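Local coordinates for protein YgiW (PDB 1NNX), which is a periplasmic protein of unknown function with a bacterial OB fold, a small beta architecture that in other families often binds nucleic acids or oligosaccharides, at residues A[39-47]-A[54-62]; A[77-88]-A[99-107]. All blocks are in the same frame, centred on the assembly; numbering follows the deposited sequence. Where two conformers were deposited one is given.

Interaction 1 (39-47 with 54-62) and interaction 2 (77-88 with 99-107) are two beta hairpins of one OB fold, met in series along the chain. Their centres lie about 8 Å apart, and each centre is within about 7 Å of the centre of the chain. Strands 38-51 and 84-93 join the hairpins through probable hydrogen bonds such as Gly44 O to Val84 N and Val40 N to Gly88 O. Across the sheet the order is 38-51, 54-59, 62-67, 96-106, 84-93, and 84-93 pairs back with 38-51. Val66 of strand 62-67 touches Ile46 and Phe57 of one hairpin and Ile86 and Val101 of the other, so the two share an apolar interior.

Interaction 1: A[39-47]-A[54-62]; sequences WVTLRGNIV and LYVFKDASG
Phe57 turns its CG anti to its own backbone N (chi1 -180°), which carries the ring across to strand 39-47, where Ile46 sends CG1 back beside its backbone N and turns chi2 to -65°, so that CD1 meets the ring edge near its plane, 3.6 Å from Phe57 CD1. This is the first beta hairpin of the OB fold, antiparallel and strongly twisted, its strand axes at 135°. The ring also reaches the backbone of Gly44, where glycine suits the place, its CA lying 3.3 Å from Lys58 O and its N 3.2 Å from Phe57 CZ. Beyond it Leu42 CB lies 3.6 Å from Phe57 CE2, and Ile46 CG2 rests on Tyr55 CB; branched and aromatic residues thus fill the buried face, which Val66 of strand 62-67 helps to close. Asn45 and Lys58 form a hydrogen-bonded pair, each N-H bonding in the carbonyl plane of the other, and Val47 N adds a bond of 2.9 Å to Val56 O. Lys58 keeps CB near Val47 CG1 while its extended chain leads away from strand 39-47. The guanidinium of Arg43 is directed elsewhere, to a salt bridge with Glu85. Asp59, which opens the turn 59-62, makes an Asx turn: its OD1 takes Ser61 N from above the carboxylate plane, at 2.8 Å, and Ser61 OG through its syn lone pair, at 2.7 Å.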
loop_
_atom_site.group_PDB
_atom_site.type_symbol
_atom_site.label_atom_id
_atom_site.label_comp_id
_atom_site.label_asym_id
_atom_site.label_seq_id
_atom_site.Cartn_x
_atom_site.Cartn_y
_atom_site.Cartn_z
ATOM N N TRP A 39 -5.729 -8.777 -1.229
ATOM C CA TRP A 39 -4.816 -8.164 -2.194
ATOM C C TRP A 39 -5.419 -6.886 -2.761
ATOM O O TRP A 39 -6.615 -6.876 -3.199
ATOM C CB TRP A 39 -4.548 -9.144 -3.328
ATOM C CG TRP A 39 -3.587 -8.630 -4.309
ATOM C CD1 TRP A 39 -3.869 -8.077 -5.508
ATOM C CD2 TRP A 39 -2.162 -8.668 -4.197
ATOM N NE1 TRP A 39 -2.707 -7.749 -6.153
ATOM C CE2 TRP A 39 -1.642 -8.100 -5.376
ATOM C CE3 TRP A 39 -1.270 -9.130 -3.215
ATOM C CZ2 TRP A 39 -0.253 -7.986 -5.619
ATOM C CZ3 TRP A 39 0.151 -9.006 -3.460
ATOM C CH2 TRP A 39 0.611 -8.438 -4.655
ATOM N N VAL A 40 -4.652 -5.806 -2.756
ATOM C CA VAL A 40 -5.115 -4.506 -3.280
ATOM C C VAL A 40 -4.027 -3.818 -4.091
ATOM O O VAL A 40 -2.829 -4.072 -3.901
ATOM C CB VAL A 40 -5.178 -3.316 -2.135
ATOM C CG1 VAL A 40 -4.226 -3.507 -1.004
ATOM C CG2 VAL A 40 -4.528 -1.922 -2.672
ATOM N N THR A 41 -4.417 -2.903 -4.948
ATOM C CA THR A 41 -3.576 -2.034 -5.699
ATOM C C THR A 41 -4.074 -0.627 -5.366
ATOM O O THR A 41 -5.284 -0.341 -5.412
ATOM C CB THR A 41 -3.705 -2.245 -7.227
ATOM O OG1 THR A 41 -3.372 -3.600 -7.590
ATOM C CG2 THR A 41 -2.852 -1.244 -7.952
ATOM N N LEU A 42 -3.189 0.282 -4.991
ATOM C CA LEU A 42 -3.503 1.675 -4.672
ATOM C C LEU A 42 -2.602 2.602 -5.458
ATOM O O LEU A 42 -1.462 2.209 -5.852
ATOM C CB LEU A 42 -3.284 1.939 -3.152
ATOM C CG LEU A 42 -4.043 0.988 -2.237
ATOM C CD1 LEU A 42 -3.501 1.251 -0.792
ATOM C CD2 LEU A 42 -5.490 1.158 -2.315
ATOM N N ARG A 43 -3.041 3.830 -5.678
ATOM C CA ARG A 43 -2.223 4.799 -6.334
ATOM C C ARG A 43 -2.233 6.077 -5.534
ATOM O O ARG A 43 -3.292 6.502 -5.044
ATOM C CB ARG A 43 -2.704 5.083 -7.773
ATOM C CG ARG A 43 -2.286 3.981 -8.717
ATOM C CD ARG A 43 -2.728 4.314 -10.193
ATOM N NE ARG A 43 -2.126 3.395 -11.148
ATOM C CZ ARG A 43 -1.738 3.768 -12.364
ATOM N NH1 ARG A 43 -1.884 5.032 -12.735
ATOM N NH2 ARG A 43 -1.250 2.881 -13.213
ATOM N N GLY A 44 -1.064 6.684 -5.340
ATOM C CA GLY A 44 -1.022 7.884 -4.545
ATOM C C GLY A 44 0.402 8.276 -4.321
ATOM O O GLY A 44 1.246 8.100 -5.190
ATOM N N ASN A 45 0.634 8.867 -3.179
ATOM C CA ASN A 45 1.959 9.372 -2.852
ATOM C C ASN A 45 2.437 8.917 -1.489
ATOM O O ASN A 45 1.644 8.834 -0.507
ATOM C CB ASN A 45 1.894 10.910 -2.870
ATOM C CG ASN A 45 1.445 11.459 -4.267
ATOM O OD1 ASN A 45 0.261 11.524 -4.527
ATOM N ND2 ASN A 45 2.355 11.753 -5.123
ATOM N N ILE A 46 3.735 8.611 -1.421
ATOM C CA ILE A 46 4.367 8.279 -0.128
ATOM C C ILE A 46 4.791 9.673 0.414
ATOM O O ILE A 46 5.628 10.353 -0.222
ATOM C CB ILE A 46 5.598 7.391 -0.313
ATOM C CG1 ILE A 46 5.160 5.953 -0.768
ATOM C CG2 ILE A 46 6.206 7.083 1.101
ATOM C CD1 ILE A 46 4.339 5.093 0.182
ATOM N N VAL A 47 4.217 10.087 1.530
ATOM C CA VAL A 47 4.466 11.437 2.056
ATOM C C VAL A 47 5.317 11.546 3.297
ATOM O O VAL A 47 5.720 12.660 3.596
ATOM C CB VAL A 47 3.126 12.192 2.262
ATOM C CG1 VAL A 47 2.367 12.240 0.931
ATOM C CG2 VAL A 47 2.229 11.511 3.290
ATOM N N LEU A 54 8.144 1.608 7.785
ATOM C CA LEU A 54 6.722 2.053 7.823
ATOM C C LEU A 54 6.606 3.492 7.304
ATOM O O LEU A 54 7.276 4.415 7.737
ATOM C CB LEU A 54 6.196 1.963 9.242
ATOM C CG LEU A 54 4.663 1.833 9.339
ATOM C CD1 LEU A 54 4.108 0.651 8.483
ATOM C CD2 LEU A 54 4.317 1.574 10.814
ATOM N N TYR A 55 5.737 3.655 6.316
ATOM C CA TYR A 55 5.512 4.916 5.624
ATOM C C TYR A 55 4.084 5.323 5.583
ATOM O O TYR A 55 3.225 4.474 5.731
ATOM C CB TYR A 55 6.026 4.816 4.177
ATOM C CG TYR A 55 7.495 4.439 4.001
ATOM C CD1 TYR A 55 8.451 5.431 3.755
ATOM C CD2 TYR A 55 7.894 3.119 4.119
ATOM C CE1 TYR A 55 9.834 5.091 3.618
ATOM C CE2 TYR A 55 9.266 2.755 3.984
ATOM C CZ TYR A 55 10.212 3.752 3.738
ATOM O OH TYR A 55 11.554 3.396 3.651
ATOM N N VAL A 56 3.842 6.610 5.372
ATOM C CA VAL A 56 2.453 7.078 5.212
ATOM C C VAL A 56 2.159 7.262 3.715
ATOM O O VAL A 56 2.911 7.926 2.996
ATOM C CB VAL A 56 2.219 8.427 5.904
ATOM C CG1 VAL A 56 0.723 8.886 5.748
ATOM C CG2 VAL A 56 2.483 8.244 7.465
ATOM N N PHE A 57 1.092 6.616 3.258
ATOM C CA PHE A 57 0.664 6.678 1.857
ATOM C C PHE A 57 -0.649 7.471 1.808
ATOM O O PHE A 57 -1.562 7.200 2.553
ATOM C CB PHE A 57 0.459 5.247 1.380
ATOM C CG PHE A 57 0.029 5.169 -0.045
ATOM C CD1 PHE A 57 0.923 5.205 -1.094
ATOM C CD2 PHE A 57 -1.325 5.014 -0.321
ATOM C CE1 PHE A 57 0.466 5.054 -2.434
ATOM C CE2 PHE A 57 -1.762 4.868 -1.646
ATOM C CZ PHE A 57 -0.847 4.885 -2.674
ATOM N N LYS A 58 -0.720 8.419 0.884
ATOM C CA LYS A 58 -1.911 9.280 0.753
ATOM C C LYS A 58 -2.450 9.300 -0.661
ATOM O O LYS A 58 -1.724 9.326 -1.623
ATOM C CB LYS A 58 -1.515 10.684 1.196
ATOM C CG LYS A 58 -2.597 11.752 1.171
ATOM C CD LYS A 58 -1.954 13.075 1.509
ATOM C CE LYS A 58 -2.930 14.219 1.630
ATOM N NZ LYS A 58 -2.237 15.416 2.189
ATOM N N ASP A 59 -3.761 9.230 -0.742
ATOM C CA ASP A 59 -4.455 9.428 -2.051
ATOM C C ASP A 59 -5.542 10.448 -1.733
ATOM O O ASP A 59 -5.673 10.966 -0.626
ATOM C CB ASP A 59 -4.961 8.157 -2.762
ATOM C CG ASP A 59 -6.176 7.513 -2.167
ATOM O OD1 ASP A 59 -6.748 8.041 -1.195
ATOM O OD2 ASP A 59 -6.573 6.448 -2.721
ATOM N N ALA A 60 -6.331 10.805 -2.756
ATOM C CA ALA A 60 -7.364 11.792 -2.494
ATOM C C ALA A 60 -8.415 11.443 -1.425
ATOM O O ALA A 60 -9.098 12.337 -0.915
ATOM C CB ALA A 60 -8.080 12.081 -3.797
ATOM N N SER A 61 -8.585 10.169 -1.103
ATOM C CA SER A 61 -9.554 9.739 -0.135
ATOM C C SER A 61 -9.082 9.603 1.311
ATOM O O SER A 61 -9.903 9.536 2.196
ATOM C CB SER A 61 -10.151 8.409 -0.567
ATOM O OG SER A 61 -9.215 7.295 -0.422
ATOM N N GLY A 62 -7.771 9.557 1.538
ATOM C CA GLY A 62 -7.303 9.349 2.906
ATOM C C GLY A 62 -5.867 8.876 2.928
ATOM O O GLY A 62 -5.163 8.873 1.902
HETATM O O HOH W 1 -5.636 4.417 -4.428
HETATM O O HOH W 2 -1.520 11.935 -2.856
#

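Interaction 2: A[77-88]-A[99-107]; sequences TVTPKDTVEIQG and IDVKQIRKV
Ile86 and Ile104 interlock on the buried face of the second hairpin of the OB fold. Ile104 CG1 stands anti to its backbone N (chi1 -179°) and runs along the sheet into the hollow between Ile86 and Val84: CG1 lies 3.7 Å from Ile86 CG2 and 4.0 Å from Val84 CB, and CD1 then continues toward Val84 CG2. Isoleucine suits the place because its longer branch, CG1 and CD1, reaches between Ile86 CG2 and Val84.

Farther along, the aliphatic part of Lys106 forms a ridge sliding past Val78, with CG beside Val78 CG2 and Val84 CG1. Its chain bends at chi3 (-73°), and NZ hydrogen-bonds to Thr77 O at 2.7 Å, nearly in line with that C=O. Asp82 OD1 gives only a long salt bridge to Lys106 NZ, at 3.9 Å, while water 4 links NZ to Asp82 OD2; the carboxylate also receives Thr79 N, which fastens the turn 79-82. A lysine fits here because its apolar stem packs while its charged end is held by oxygens. Near the last modelled residue, Val107, its CG2 meets Thr83 CG2 at 3.6 Å.

At the other end a classic beta bulge lets Lys102 N and Gln103 N both donate to Gln87 O, the first at 2.7 Å, the second at 3.3 Å. The chain turns a corner at Lys102, so strand 99-101, which comes before it, crosses strand 84-88 at 101° while 103-106 runs antiparallel to it. Gly88 CA lies 3.2 Å from Asp100 O, a closeness that suits glycine.

Strand 38-51 flanks strand 84-88, with backbone bonding between Leu42 and Ile86; Val66 of strand 62-67 touches Ile86, Ile99 and Val101, while Trp73 packs on Val78 and Ile104.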
loop_
_atom_site.group_PDB
_atom_site.type_symbol
_atom_site.label_atom_id
_atom_site.label_comp_id
_atom_site.label_asym_id
_atom_site.label_seq_id
_atom_site.Cartn_x
_atom_site.Cartn_y
_atom_site.Cartn_z
ATOM N N THR A 77 13.994 5.826 -6.902
ATOM C CA THR A 77 13.943 6.820 -5.828
ATOM C C THR A 77 12.574 7.463 -5.936
ATOM O O THR A 77 12.154 7.903 -7.007
ATOM C CB THR A 77 15.019 7.961 -5.945
ATOM O OG1 THR A 77 16.325 7.449 -5.634
ATOM C CG2 THR A 77 14.724 9.054 -4.918
ATOM N N VAL A 78 11.902 7.510 -4.803
ATOM C CA VAL A 78 10.579 8.083 -4.732
ATOM C C VAL A 78 10.572 9.269 -3.754
ATOM O O VAL A 78 11.122 9.171 -2.644
ATOM C CB VAL A 78 9.532 6.988 -4.190
ATOM C CG1 VAL A 78 8.181 7.641 -3.852
ATOM C CG2 VAL A 78 9.316 5.875 -5.214
ATOM N N THR A 79 9.934 10.374 -4.145
ATOM C CA THR A 79 9.761 11.517 -3.232
ATOM C C THR A 79 8.235 11.719 -3.142
ATOM O O THR A 79 7.482 11.102 -3.890
ATOM C CB THR A 79 10.324 12.818 -3.794
ATOM O OG1 THR A 79 9.556 13.208 -4.947
ATOM C CG2 THR A 79 11.803 12.650 -4.177
ATOM N N PRO A 80 7.780 12.603 -2.255
ATOM C CA PRO A 80 6.337 12.867 -2.101
ATOM C C PRO A 80 5.660 13.378 -3.345
ATOM O O PRO A 80 4.445 13.136 -3.497
ATOM C CB PRO A 80 6.250 13.855 -0.935
ATOM C CG PRO A 80 7.441 13.492 -0.117
ATOM C CD PRO A 80 8.526 13.184 -1.123
ATOM N N LYS A 81 6.407 13.978 -4.251
ATOM C CA LYS A 81 5.709 14.474 -5.454
ATOM C C LYS A 81 5.415 13.383 -6.494
ATOM O O LYS A 81 4.617 13.612 -7.402
ATOM C CB LYS A 81 6.523 15.603 -6.085
ATOM C CG LYS A 81 7.779 15.143 -6.760
ATOM C CD LYS A 81 8.414 16.279 -7.572
ATOM C CE LYS A 81 7.366 17.161 -8.175
ATOM N NZ LYS A 81 7.923 17.987 -9.268
ATOM N N ASP A 82 6.081 12.228 -6.404
ATOM C CA ASP A 82 5.903 11.148 -7.332
ATOM C C ASP A 82 4.635 10.375 -7.116
ATOM O O ASP A 82 4.301 10.027 -5.988
ATOM C CB ASP A 82 7.057 10.189 -7.210
ATOM C CG ASP A 82 8.381 10.838 -7.575
ATOM O OD1 ASP A 82 9.403 10.487 -6.959
ATOM O OD2 ASP A 82 8.389 11.695 -8.494
ATOM N N THR A 83 3.876 10.195 -8.173
ATOM C CA THR A 83 2.717 9.325 -8.034
ATOM C C THR A 83 3.275 7.930 -8.157
ATOM O O THR A 83 4.104 7.610 -9.037
ATOM C CB THR A 83 1.705 9.514 -9.148
ATOM O OG1 THR A 83 1.263 10.867 -9.134
ATOM C CG2 THR A 83 0.540 8.507 -8.970
ATOM N N VAL A 84 2.844 7.066 -7.250
ATOM C CA VAL A 84 3.283 5.659 -7.282
ATOM C C VAL A 84 2.129 4.700 -7.203
ATOM O O VAL A 84 0.997 5.054 -6.712
ATOM C CB VAL A 84 4.248 5.261 -6.087
ATOM C CG1 VAL A 84 5.564 6.043 -6.207
ATOM C CG2 VAL A 84 3.572 5.494 -4.748
ATOM N N GLU A 85 2.337 3.535 -7.771
ATOM C CA GLU A 85 1.357 2.502 -7.664
ATOM C C GLU A 85 1.941 1.424 -6.697
ATOM O O GLU A 85 3.089 0.962 -6.886
ATOM C CB GLU A 85 0.907 1.798 -8.952
ATOM C CG GLU A 85 -0.131 0.664 -8.797
ATOM C CD GLU A 85 -0.488 0.028 -10.129
ATOM O OE1 GLU A 85 -1.340 0.624 -10.822
ATOM O OE2 GLU A 85 0.110 -1.028 -10.457
ATOM N N ILE A 86 1.192 0.999 -5.697
ATOM C CA ILE A 86 1.624 -0.057 -4.797
ATOM C C ILE A 86 0.664 -1.213 -4.867
ATOM O O ILE A 86 -0.536 -1.023 -5.113
ATOM C CB ILE A 86 1.769 0.391 -3.327
ATOM C CG1 ILE A 86 0.446 0.985 -2.768
ATOM C CG2 ILE A 86 2.945 1.424 -3.229
ATOM C CD1 ILE A 86 0.510 1.413 -1.303
ATOM N N GLN A 87 1.182 -2.421 -4.732
ATOM C CA GLN A 87 0.391 -3.636 -4.702
ATOM C C GLN A 87 0.835 -4.417 -3.481
ATOM O O GLN A 87 2.049 -4.500 -3.204
ATOM C CB GLN A 87 0.570 -4.490 -5.968
ATOM C CG GLN A 87 0.172 -3.739 -7.236
ATOM C CD GLN A 87 0.193 -4.603 -8.501
ATOM O OE1 GLN A 87 0.214 -4.072 -9.621
ATOM N NE2 GLN A 87 0.173 -5.902 -8.336
ATOM N N GLY A 88 -0.106 -4.999 -2.764
ATOM C CA GLY A 88 0.224 -5.789 -1.584
ATOM C C GLY A 88 -1.029 -6.212 -0.884
ATOM O O GLY A 88 -2.121 -6.124 -1.462
ATOM N N ILE A 99 -0.856 -1.675 4.724
ATOM C CA ILE A 99 -0.665 -2.461 3.509
ATOM C C ILE A 99 0.748 -3.058 3.538
ATOM O O ILE A 99 1.721 -2.305 3.753
ATOM C CB ILE A 99 -0.740 -1.597 2.222
ATOM C CG1 ILE A 99 -2.047 -0.801 2.168
ATOM C CG2 ILE A 99 -0.607 -2.533 0.964
ATOM C CD1 ILE A 99 -3.256 -1.737 2.247
ATOM N N ASP A 100 0.877 -4.370 3.343
ATOM C CA ASP A 100 2.251 -4.986 3.282
ATOM C C ASP A 100 2.563 -4.939 1.812
ATOM O O ASP A 100 1.977 -5.693 1.044
ATOM C CB ASP A 100 2.003 -6.393 3.860
ATOM C CG ASP A 100 1.644 -6.370 5.379
ATOM O OD1 ASP A 100 2.049 -5.429 6.095
ATOM O OD2 ASP A 100 0.982 -7.330 5.808
ATOM N N VAL A 101 3.495 -4.078 1.429
ATOM C CA VAL A 101 3.751 -3.854 0.016
ATOM C C VAL A 101 4.645 -4.871 -0.667
ATOM O O VAL A 101 5.800 -5.107 -0.214
ATOM C CB VAL A 101 4.306 -2.413 -0.169
ATOM C CG1 VAL A 101 4.631 -2.176 -1.633
ATOM C CG2 VAL A 101 3.282 -1.362 0.403
ATOM N N LYS A 102 4.155 -5.452 -1.761
ATOM C CA LYS A 102 5.004 -6.395 -2.539
ATOM C C LYS A 102 5.706 -5.708 -3.689
ATOM O O LYS A 102 6.747 -6.162 -4.151
ATOM C CB LYS A 102 4.152 -7.517 -3.144
ATOM C CG LYS A 102 3.699 -8.547 -2.169
ATOM C CD LYS A 102 4.937 -9.410 -1.699
ATOM C CE LYS A 102 4.518 -10.649 -0.932
ATOM N NZ LYS A 102 5.750 -11.377 -0.376
ATOM N N GLN A 103 5.152 -4.603 -4.178
ATOM C CA GLN A 103 5.680 -3.920 -5.325
ATOM C C GLN A 103 5.321 -2.452 -5.312
ATOM O O GLN A 103 4.189 -2.073 -4.992
ATOM C CB GLN A 103 5.405 -4.544 -6.700
ATOM C CG GLN A 103 5.887 -3.709 -7.949
ATOM C CD GLN A 103 6.030 -4.485 -9.219
ATOM O OE1 GLN A 103 5.652 -5.634 -9.315
ATOM N NE2 GLN A 103 6.609 -3.838 -10.220
ATOM N N ILE A 104 6.274 -1.609 -5.652
ATOM C CA ILE A 104 6.043 -0.199 -5.767
ATOM C C ILE A 104 6.657 0.240 -7.083
ATOM O O ILE A 104 7.836 -0.117 -7.404
ATOM C CB ILE A 104 6.620 0.586 -4.544
ATOM C CG1 ILE A 104 6.304 2.067 -4.740
ATOM C CG2 ILE A 104 8.173 0.302 -4.367
ATOM C CD1 ILE A 104 6.488 2.878 -3.483
ATOM N N ARG A 105 5.893 0.969 -7.871
ATOM C CA ARG A 105 6.411 1.538 -9.120
ATOM C C ARG A 105 5.934 2.977 -9.333
ATOM O O ARG A 105 4.867 3.382 -8.891
ATOM C CB ARG A 105 6.036 0.684 -10.331
ATOM C CG ARG A 105 4.594 0.400 -10.544
ATOM C CD ARG A 105 4.452 -0.556 -11.768
ATOM N NE ARG A 105 4.954 0.132 -12.960
ATOM C CZ ARG A 105 4.182 0.744 -13.851
ATOM N NH1 ARG A 105 2.863 0.733 -13.713
ATOM N NH2 ARG A 105 4.731 1.436 -14.841
ATOM N N LYS A 106 6.775 3.817 -9.950
ATOM C CA LYS A 106 6.362 5.175 -10.212
ATOM C C LYS A 106 5.405 5.216 -11.425
ATOM O O LYS A 106 5.496 4.411 -12.375
ATOM C CB LYS A 106 7.606 6.052 -10.486
ATOM C CG LYS A 106 8.423 6.303 -9.231
ATOM C CD LYS A 106 9.245 7.612 -9.230
ATOM C CE LYS A 106 10.449 7.546 -10.133
ATOM N NZ LYS A 106 11.497 8.456 -9.584
ATOM N N VAL A 107 4.478 6.137 -11.402
ATOM C CA VAL A 107 3.590 6.273 -12.550
ATOM C C VAL A 107 3.218 7.741 -12.767
ATOM O O VAL A 107 3.965 8.655 -12.387
ATOM C CB VAL A 107 2.348 5.474 -12.409
ATOM C CG1 VAL A 107 2.715 4.034 -12.553
ATOM C CG2 VAL A 107 1.658 5.779 -11.080
HETATM O O HOH W 3 14.377 6.837 -9.913
HETATM O O HOH W 4 10.549 11.105 -10.596
HETATM O O HOH W 5 4.927 11.129 -10.763
#